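Local coordinates for protein putative polyprenyl synthetase (Streptomyces coelicolor, PDB 3NF2) that probably joins isoprenoid diphosphates into longer prenyl chains as a magnesium-dependent prenyltransferase of the FPP/GGPP synthase family, at residues A[207-212]-A[322-327]; A[214-219]-A[334-339]; A[220-225]-A[306-311]. All coordinates share one frame; numbering follows the deposited sequence.

Contact 1: residues A[207-212]-A[322-327]; sequences DTLEKY and VDMPDR
Thr-208 puts its methyl against the forked end of Val-322, the two side chains meeting tip to tip. CG2 of Thr-208 lies 3.7 Å from CG2 of Val-322, and CG1 of that valine reaches Thr-208 CB at 3.8 Å, so both valine branches are used. The threonine torsion splits the work: CG2 stands anti to its own backbone N and faces the valine, while OG1 (chi1 -64°) turns back beside that N and bonds to the carbonyl of Arg-204, one turn earlier. The next residue, Leu-209, brings CD2 to 4.2 Å from CE of Met-324. That methionine leaves its backbone extended through SD, and only the last torsion, -38°, swings the methyl round to the leucine. No hydrogen bond crosses; the contact is wholly apolar. Segment 322-327 is held by its own following helix instead: Arg-329 bonds to the carbonyls of Val-322 and Met-324 and pairs with Asp-326, just past Pro-325 at the N-cap position. Within the all-helical isoprenoid synthase fold, the contact packs the connection between helices 300-319 and 326-339 against helix 203-230. Leu-209 also leans on helix 173-198, and Met-324 on Leu-319.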
# COMPACT_ATOMS: atom_id res chain seq x y z
N ASP A 207 -17.43 -5.10 -17.57
CA ASP A 207 -17.69 -3.71 -17.31
C ASP A 207 -19.10 -3.56 -16.88
O ASP A 207 -19.41 -2.73 -16.07
CB ASP A 207 -17.57 -2.90 -18.57
CG ASP A 207 -16.24 -2.95 -19.14
OD1 ASP A 207 -15.40 -3.65 -18.60
OD2 ASP A 207 -16.00 -2.27 -20.12
N THR A 208 -19.99 -4.31 -17.50
CA THR A 208 -21.37 -4.18 -17.19
C THR A 208 -21.67 -4.60 -15.78
O THR A 208 -22.42 -3.99 -15.08
CB THR A 208 -22.23 -4.88 -18.22
OG1 THR A 208 -22.04 -4.22 -19.47
CG2 THR A 208 -23.66 -4.82 -17.86
N LEU A 209 -21.05 -5.67 -15.36
CA LEU A 209 -21.21 -6.16 -13.98
C LEU A 209 -20.62 -5.17 -12.98
O LEU A 209 -21.09 -5.07 -11.86
CB LEU A 209 -20.52 -7.52 -13.80
CG LEU A 209 -21.12 -8.75 -14.49
CD1 LEU A 209 -20.01 -9.73 -14.77
CD2 LEU A 209 -22.19 -9.38 -13.63
N GLU A 210 -19.59 -4.47 -13.42
CA GLU A 210 -18.98 -3.36 -12.70
C GLU A 210 -20.00 -2.23 -12.50
O GLU A 210 -20.14 -1.69 -11.40
CB GLU A 210 -17.77 -2.89 -13.49
CG GLU A 210 -16.78 -2.01 -12.76
CD GLU A 210 -15.50 -1.85 -13.54
OE1 GLU A 210 -15.33 -0.80 -14.20
OE2 GLU A 210 -14.66 -2.78 -13.51
N LYS A 211 -20.73 -1.89 -13.57
CA LYS A 211 -21.78 -0.87 -13.50
C LYS A 211 -22.90 -1.26 -12.53
O LYS A 211 -23.40 -0.42 -11.78
CB LYS A 211 -22.33 -0.56 -14.90
CG LYS A 211 -21.37 0.31 -15.73
CD LYS A 211 -21.63 0.22 -17.24
CE LYS A 211 -20.64 1.09 -18.01
NZ LYS A 211 -20.51 0.70 -19.45
N TYR A 212 -23.26 -2.53 -12.52
CA TYR A 212 -24.19 -3.05 -11.53
C TYR A 212 -23.65 -2.84 -10.11
O TYR A 212 -24.37 -2.38 -9.23
CB TYR A 212 -24.47 -4.54 -11.79
CG TYR A 212 -24.94 -5.30 -10.57
CD1 TYR A 212 -24.03 -6.02 -9.79
CD2 TYR A 212 -26.27 -5.29 -10.20
CE1 TYR A 212 -24.46 -6.69 -8.64
CE2 TYR A 212 -26.71 -5.98 -9.06
CZ TYR A 212 -25.80 -6.68 -8.29
OH TYR A 212 -26.22 -7.37 -7.16
N VAL A 322 -26.66 -7.89 -19.46
CA VAL A 322 -25.70 -9.00 -19.58
C VAL A 322 -26.31 -10.40 -19.69
O VAL A 322 -27.14 -10.80 -18.86
CB VAL A 322 -24.60 -8.98 -18.49
CG1 VAL A 322 -23.31 -8.39 -19.05
CG2 VAL A 322 -25.05 -8.22 -17.25
N ASP A 323 -25.87 -11.11 -20.72
CA ASP A 323 -26.24 -12.50 -20.96
C ASP A 323 -25.68 -13.38 -19.85
O ASP A 323 -24.46 -13.44 -19.65
CB ASP A 323 -25.74 -12.96 -22.33
CG ASP A 323 -26.42 -14.23 -22.82
OD1 ASP A 323 -27.45 -14.64 -22.23
OD2 ASP A 323 -25.92 -14.81 -23.80
N MET A 324 -26.57 -14.05 -19.14
CA MET A 324 -26.27 -14.65 -17.86
C MET A 324 -27.37 -15.65 -17.55
O MET A 324 -28.54 -15.38 -17.84
CB MET A 324 -26.25 -13.54 -16.81
CG MET A 324 -26.16 -13.94 -15.35
SD MET A 324 -26.46 -12.51 -14.28
CE MET A 324 -25.64 -11.23 -15.19
N PRO A 325 -27.00 -16.83 -17.00
CA PRO A 325 -27.96 -17.78 -16.46
C PRO A 325 -28.94 -17.10 -15.51
O PRO A 325 -28.53 -16.34 -14.64
CB PRO A 325 -27.08 -18.77 -15.71
CG PRO A 325 -25.82 -18.79 -16.50
CD PRO A 325 -25.64 -17.40 -17.05
N ASP A 326 -30.23 -17.39 -15.71
CA ASP A 326 -31.31 -16.69 -15.02
C ASP A 326 -31.40 -16.98 -13.51
O ASP A 326 -32.00 -16.20 -12.76
CB ASP A 326 -32.65 -16.97 -15.71
CG ASP A 326 -32.72 -16.37 -17.12
OD1 ASP A 326 -31.70 -15.84 -17.62
OD2 ASP A 326 -33.80 -16.42 -17.74
N ARG A 327 -30.82 -18.09 -13.07
CA ARG A 327 -30.72 -18.40 -11.65
C ARG A 327 -29.71 -17.47 -10.97
O ARG A 327 -29.88 -17.09 -9.81
CB ARG A 327 -30.29 -19.86 -11.42
CG ARG A 327 -30.74 -20.87 -12.47
CD ARG A 327 -30.41 -22.29 -12.02
NE ARG A 327 -28.98 -22.49 -11.75
CZ ARG A 327 -28.49 -23.35 -10.86
NH1 ARG A 327 -29.31 -24.11 -10.13
NH2 ARG A 327 -27.18 -23.45 -10.67

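Contact 2: residues A[214-219]-A[334-339]; sequences YHLGLA and ALADFV
Leu-216 and Val-339 make the main apolar contact, their side chains crossing obliquely between two helices of the all-helical isoprenoid synthase fold. The helix axes, 9.9 Å apart, run in nearly the same direction at 22°. The touching atom is one methyl, CD1 of Leu-216, which lies 3.7 Å from CG1 of Val-339 and about as far from CB and CG2 of the same residue, so it is fitted against the whole branched end and not one tip. In the leucine, chi1 174° sends CG out from its helix and chi2 63° turns CD1 to the partner. The same CD1 also reaches CA of Ala-336 at 3.7 Å and its CB at 4.0 Å; the small alanine lets the leucine come down onto the backbone of helix 326-339. A turn further on, Val-339 CG1 passes 4.4 Å from CB of Ala-219. Leu-61 of helix 57-67 lies against Leu-216 as well as Leu-335.

Polar interactions do not cross between the segments. Asp-337 turns instead to His-312, bonding through OD1 to NE2 on helix 300-319.

With only carbon meeting carbon between these side chains, and all four touching residues buried, shape and exclusion of water account for the fit: Leu-216 spans the distance between the helices, meeting the branched Val-339 and the small Ala-336, and nothing directional fixes the register.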
# COMPACT_ATOMS: atom_id res chain seq x y z
N TYR A 214 -21.09 -0.94 -8.86
CA TYR A 214 -20.91 0.48 -8.54
C TYR A 214 -22.19 1.14 -8.08
O TYR A 214 -22.23 1.76 -7.02
CB TYR A 214 -20.35 1.22 -9.75
CG TYR A 214 -19.82 2.61 -9.45
CD1 TYR A 214 -20.62 3.74 -9.66
CD2 TYR A 214 -18.53 2.79 -8.96
CE1 TYR A 214 -20.14 5.01 -9.39
CE2 TYR A 214 -18.05 4.07 -8.68
CZ TYR A 214 -18.86 5.17 -8.90
OH TYR A 214 -18.38 6.44 -8.64
N HIS A 215 -23.25 0.99 -8.87
CA HIS A 215 -24.54 1.60 -8.55
C HIS A 215 -25.22 0.93 -7.37
O HIS A 215 -25.92 1.59 -6.59
CB HIS A 215 -25.43 1.70 -9.78
CG HIS A 215 -24.95 2.72 -10.77
ND1 HIS A 215 -25.15 4.08 -10.59
CD2 HIS A 215 -24.24 2.59 -11.91
CE1 HIS A 215 -24.60 4.74 -11.59
NE2 HIS A 215 -24.04 3.86 -12.41
N LEU A 216 -24.98 -0.37 -7.20
CA LEU A 216 -25.36 -1.07 -5.97
C LEU A 216 -24.62 -0.49 -4.75
O LEU A 216 -25.19 -0.40 -3.66
CB LEU A 216 -25.08 -2.56 -6.10
CG LEU A 216 -25.27 -3.46 -4.87
CD1 LEU A 216 -26.72 -3.43 -4.47
CD2 LEU A 216 -24.81 -4.88 -5.12
N GLY A 217 -23.35 -0.12 -4.96
CA GLY A 217 -22.53 0.47 -3.92
C GLY A 217 -23.04 1.81 -3.45
O GLY A 217 -23.09 2.08 -2.24
N LEU A 218 -23.45 2.64 -4.40
CA LEU A 218 -24.05 3.94 -4.10
C LEU A 218 -25.38 3.80 -3.37
O LEU A 218 -25.67 4.58 -2.45
CB LEU A 218 -24.23 4.76 -5.38
CG LEU A 218 -22.95 5.29 -6.05
CD1 LEU A 218 -23.28 5.82 -7.43
CD2 LEU A 218 -22.31 6.39 -5.22
N ALA A 219 -26.17 2.80 -3.76
CA ALA A 219 -27.46 2.55 -3.10
C ALA A 219 -27.21 2.10 -1.67
O ALA A 219 -27.93 2.49 -0.74
CB ALA A 219 -28.27 1.51 -3.86
N ALA A 334 -31.50 -10.33 -5.79
CA ALA A 334 -31.90 -10.45 -4.39
C ALA A 334 -30.92 -9.79 -3.41
O ALA A 334 -31.33 -9.33 -2.34
CB ALA A 334 -32.13 -11.91 -4.01
N LEU A 335 -29.64 -9.78 -3.76
CA LEU A 335 -28.63 -9.07 -2.97
C LEU A 335 -28.89 -7.57 -3.00
O LEU A 335 -28.81 -6.89 -1.98
CB LEU A 335 -27.22 -9.37 -3.47
CG LEU A 335 -26.65 -10.73 -3.08
CD1 LEU A 335 -25.45 -11.06 -3.94
CD2 LEU A 335 -26.29 -10.80 -1.60
N ALA A 336 -29.25 -7.08 -4.20
CA ALA A 336 -29.60 -5.69 -4.41
C ALA A 336 -30.78 -5.22 -3.55
O ALA A 336 -30.78 -4.09 -3.07
CB ALA A 336 -29.87 -5.43 -5.89
N ASP A 337 -31.75 -6.10 -3.34
CA ASP A 337 -32.87 -5.77 -2.45
C ASP A 337 -32.45 -5.83 -0.98
O ASP A 337 -32.95 -5.05 -0.17
CB ASP A 337 -34.08 -6.68 -2.70
CG ASP A 337 -34.48 -6.74 -4.18
OD1 ASP A 337 -33.96 -5.94 -5.00
OD2 ASP A 337 -35.32 -7.60 -4.52
N PHE A 338 -31.54 -6.75 -0.63
CA PHE A 338 -31.04 -6.86 0.75
C PHE A 338 -30.28 -5.61 1.16
O PHE A 338 -30.32 -5.20 2.33
CB PHE A 338 -30.14 -8.10 0.93
CG PHE A 338 -29.51 -8.19 2.31
CD1 PHE A 338 -28.20 -7.76 2.53
CD2 PHE A 338 -30.24 -8.70 3.39
CE1 PHE A 338 -27.62 -7.84 3.80
CE2 PHE A 338 -29.67 -8.78 4.66
CZ PHE A 338 -28.36 -8.35 4.87
N VAL A 339 -29.58 -5.02 0.20
CA VAL A 339 -28.77 -3.82 0.40
C VAL A 339 -29.60 -2.62 0.90
O VAL A 339 -29.09 -1.80 1.68
CB VAL A 339 -27.94 -3.52 -0.88
CG1 VAL A 339 -27.92 -2.04 -1.23
CG2 VAL A 339 -26.52 -4.07 -0.70

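Contact 3: residues A[220-225]-A[306-311]; sequences FQAVDD and DEARRQ
No flat group enters the touch of Ala-222 with Ala-308; two of the flat-group bonds nearby stay within one helix each. The carboxamide of Gln-221 bonds through NE2 to OD1 of Asp-225 at 3.1 Å, the acceptor lying in the amide plane while the donor comes from above the carboxylate plane, 39° out of it. On the other helix NH1 of Arg-309 forms a salt bridge of 3.2 Å with OD1 of Asp-306, met nearly end-on along its C-O bond, with the carboxylate oxygen tilted modestly out of the guanidinium plane. The packing itself is small: Ala-222 CB sits 4.0 Å from Ala-308 CB, and CG2 of Val-223 reaches that alanine methyl at 3.9 Å. Alanine on both sides brings the two backbones close, 5.4 Å between the CA atoms of Ala-222 and Ala-308. The sequence FQAVDD matches the start of the second aspartate-rich motif of this family, which in relatives binds magnesium; here Asp-225 OD2 also bonds to the amide of Leu-251, and Gln-221 to Thr-184. Helix 173-198 packs against both helices, touched by Phe-220 and Gln-221 from one and Glu-307 from the other, while Val-223 also meets Val-340 and Val-341, the last modelled residues.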
# COMPACT_ATOMS: atom_id res chain seq x y z
N PHE A 220 -26.17 1.29 -1.51
CA PHE A 220 -25.75 0.77 -0.21
C PHE A 220 -25.27 1.89 0.71
O PHE A 220 -25.66 1.95 1.88
CB PHE A 220 -24.68 -0.31 -0.40
CG PHE A 220 -24.09 -0.83 0.88
CD1 PHE A 220 -24.80 -1.73 1.68
CD2 PHE A 220 -22.82 -0.44 1.28
CE1 PHE A 220 -24.26 -2.21 2.86
CE2 PHE A 220 -22.26 -0.91 2.47
CZ PHE A 220 -22.98 -1.80 3.26
N GLN A 221 -24.44 2.79 0.17
CA GLN A 221 -23.91 3.89 0.97
C GLN A 221 -24.97 4.93 1.34
O GLN A 221 -24.94 5.48 2.45
CB GLN A 221 -22.70 4.55 0.30
CG GLN A 221 -21.90 5.45 1.27
CD GLN A 221 -21.40 4.70 2.46
OE1 GLN A 221 -20.73 3.67 2.32
NE2 GLN A 221 -21.72 5.20 3.66
N ALA A 222 -25.91 5.18 0.42
CA ALA A 222 -27.08 6.02 0.72
C ALA A 222 -27.90 5.48 1.89
O ALA A 222 -28.28 6.23 2.80
CB ALA A 222 -27.94 6.20 -0.52
N VAL A 223 -28.14 4.16 1.89
CA VAL A 223 -28.86 3.50 2.99
C VAL A 223 -28.03 3.51 4.27
O VAL A 223 -28.58 3.75 5.36
CB VAL A 223 -29.31 2.06 2.60
CG1 VAL A 223 -29.79 1.27 3.81
CG2 VAL A 223 -30.43 2.12 1.56
N ASP A 224 -26.73 3.27 4.14
CA ASP A 224 -25.78 3.41 5.26
C ASP A 224 -25.80 4.80 5.89
O ASP A 224 -25.78 4.95 7.10
CB ASP A 224 -24.35 3.10 4.81
CG ASP A 224 -23.79 1.86 5.46
OD1 ASP A 224 -23.95 1.69 6.69
OD2 ASP A 224 -23.15 1.07 4.74
N ASP A 225 -25.87 5.82 5.04
CA ASP A 225 -26.02 7.20 5.50
C ASP A 225 -27.35 7.47 6.21
O ASP A 225 -27.40 8.25 7.15
CB ASP A 225 -25.86 8.16 4.33
CG ASP A 225 -24.45 8.19 3.80
OD1 ASP A 225 -23.56 7.55 4.41
OD2 ASP A 225 -24.24 8.84 2.76
N ASP A 306 -34.65 8.56 -1.97
CA ASP A 306 -34.87 8.59 -3.42
C ASP A 306 -33.61 8.26 -4.22
O ASP A 306 -33.70 7.66 -5.29
CB ASP A 306 -35.42 9.94 -3.87
CG ASP A 306 -36.78 10.25 -3.28
OD1 ASP A 306 -37.41 9.34 -2.69
OD2 ASP A 306 -37.21 11.42 -3.39
N GLU A 307 -32.46 8.69 -3.71
CA GLU A 307 -31.19 8.33 -4.34
C GLU A 307 -30.90 6.85 -4.24
O GLU A 307 -30.48 6.25 -5.22
CB GLU A 307 -30.02 9.14 -3.79
CG GLU A 307 -29.57 10.18 -4.77
CD GLU A 307 -28.66 9.66 -5.87
OE1 GLU A 307 -27.78 8.83 -5.57
OE2 GLU A 307 -28.83 10.09 -7.03
N ALA A 308 -31.15 6.28 -3.05
CA ALA A 308 -31.01 4.85 -2.82
C ALA A 308 -31.85 4.06 -3.82
O ALA A 308 -31.34 3.19 -4.50
CB ALA A 308 -31.41 4.50 -1.38
N ARG A 309 -33.14 4.42 -3.90
CA ARG A 309 -34.09 3.81 -4.84
C ARG A 309 -33.65 3.96 -6.29
O ARG A 309 -33.67 2.99 -7.05
CB ARG A 309 -35.49 4.39 -4.62
CG ARG A 309 -36.47 4.29 -5.80
CD ARG A 309 -37.93 4.42 -5.36
NE ARG A 309 -38.16 5.53 -4.42
CZ ARG A 309 -38.56 5.38 -3.16
NH1 ARG A 309 -38.73 6.45 -2.39
NH2 ARG A 309 -38.79 4.17 -2.65
N ARG A 310 -33.20 5.16 -6.67
CA ARG A 310 -32.72 5.40 -8.02
C ARG A 310 -31.52 4.51 -8.36
O ARG A 310 -31.49 3.90 -9.42
CB ARG A 310 -32.35 6.88 -8.24
CG ARG A 310 -32.14 7.27 -9.71
CD ARG A 310 -31.10 8.39 -9.87
NE ARG A 310 -30.87 8.73 -11.28
CZ ARG A 310 -29.71 9.15 -11.79
NH1 ARG A 310 -28.63 9.29 -11.02
NH2 ARG A 310 -29.61 9.43 -13.08
N GLN A 311 -30.55 4.44 -7.44
CA GLN A 311 -29.31 3.71 -7.67
C GLN A 311 -29.52 2.19 -7.75
O GLN A 311 -28.90 1.52 -8.58
CB GLN A 311 -28.26 4.06 -6.61
CG GLN A 311 -27.70 5.46 -6.75
CD GLN A 311 -26.86 5.60 -7.99
OE1 GLN A 311 -26.23 4.63 -8.44
NE2 GLN A 311 -26.84 6.79 -8.57

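Overall arrangement
From the N terminus, helix 203-230 supplies the first segment of every contact in turn, at 207-212, 214-219 and 220-225. The chain then runs through several helices before returning. Helix 300-319 comes back first and closes contact 3, an 80-residue excursion. The chain next turns at 322-327, closing contact 1, and runs along helix 326-339 to close contact 2. Contact 3 is therefore nested inside both other loops, while contacts 1 and 2 cross, their segments alternating. Contacts 2 and 3 have centres about 8 Å apart and touch, Val-339 CG1 approaching Phe-220 CA at 3.7 Å. The three contacts together tie helices 300-319 and 326-339 to the long helix 203-230.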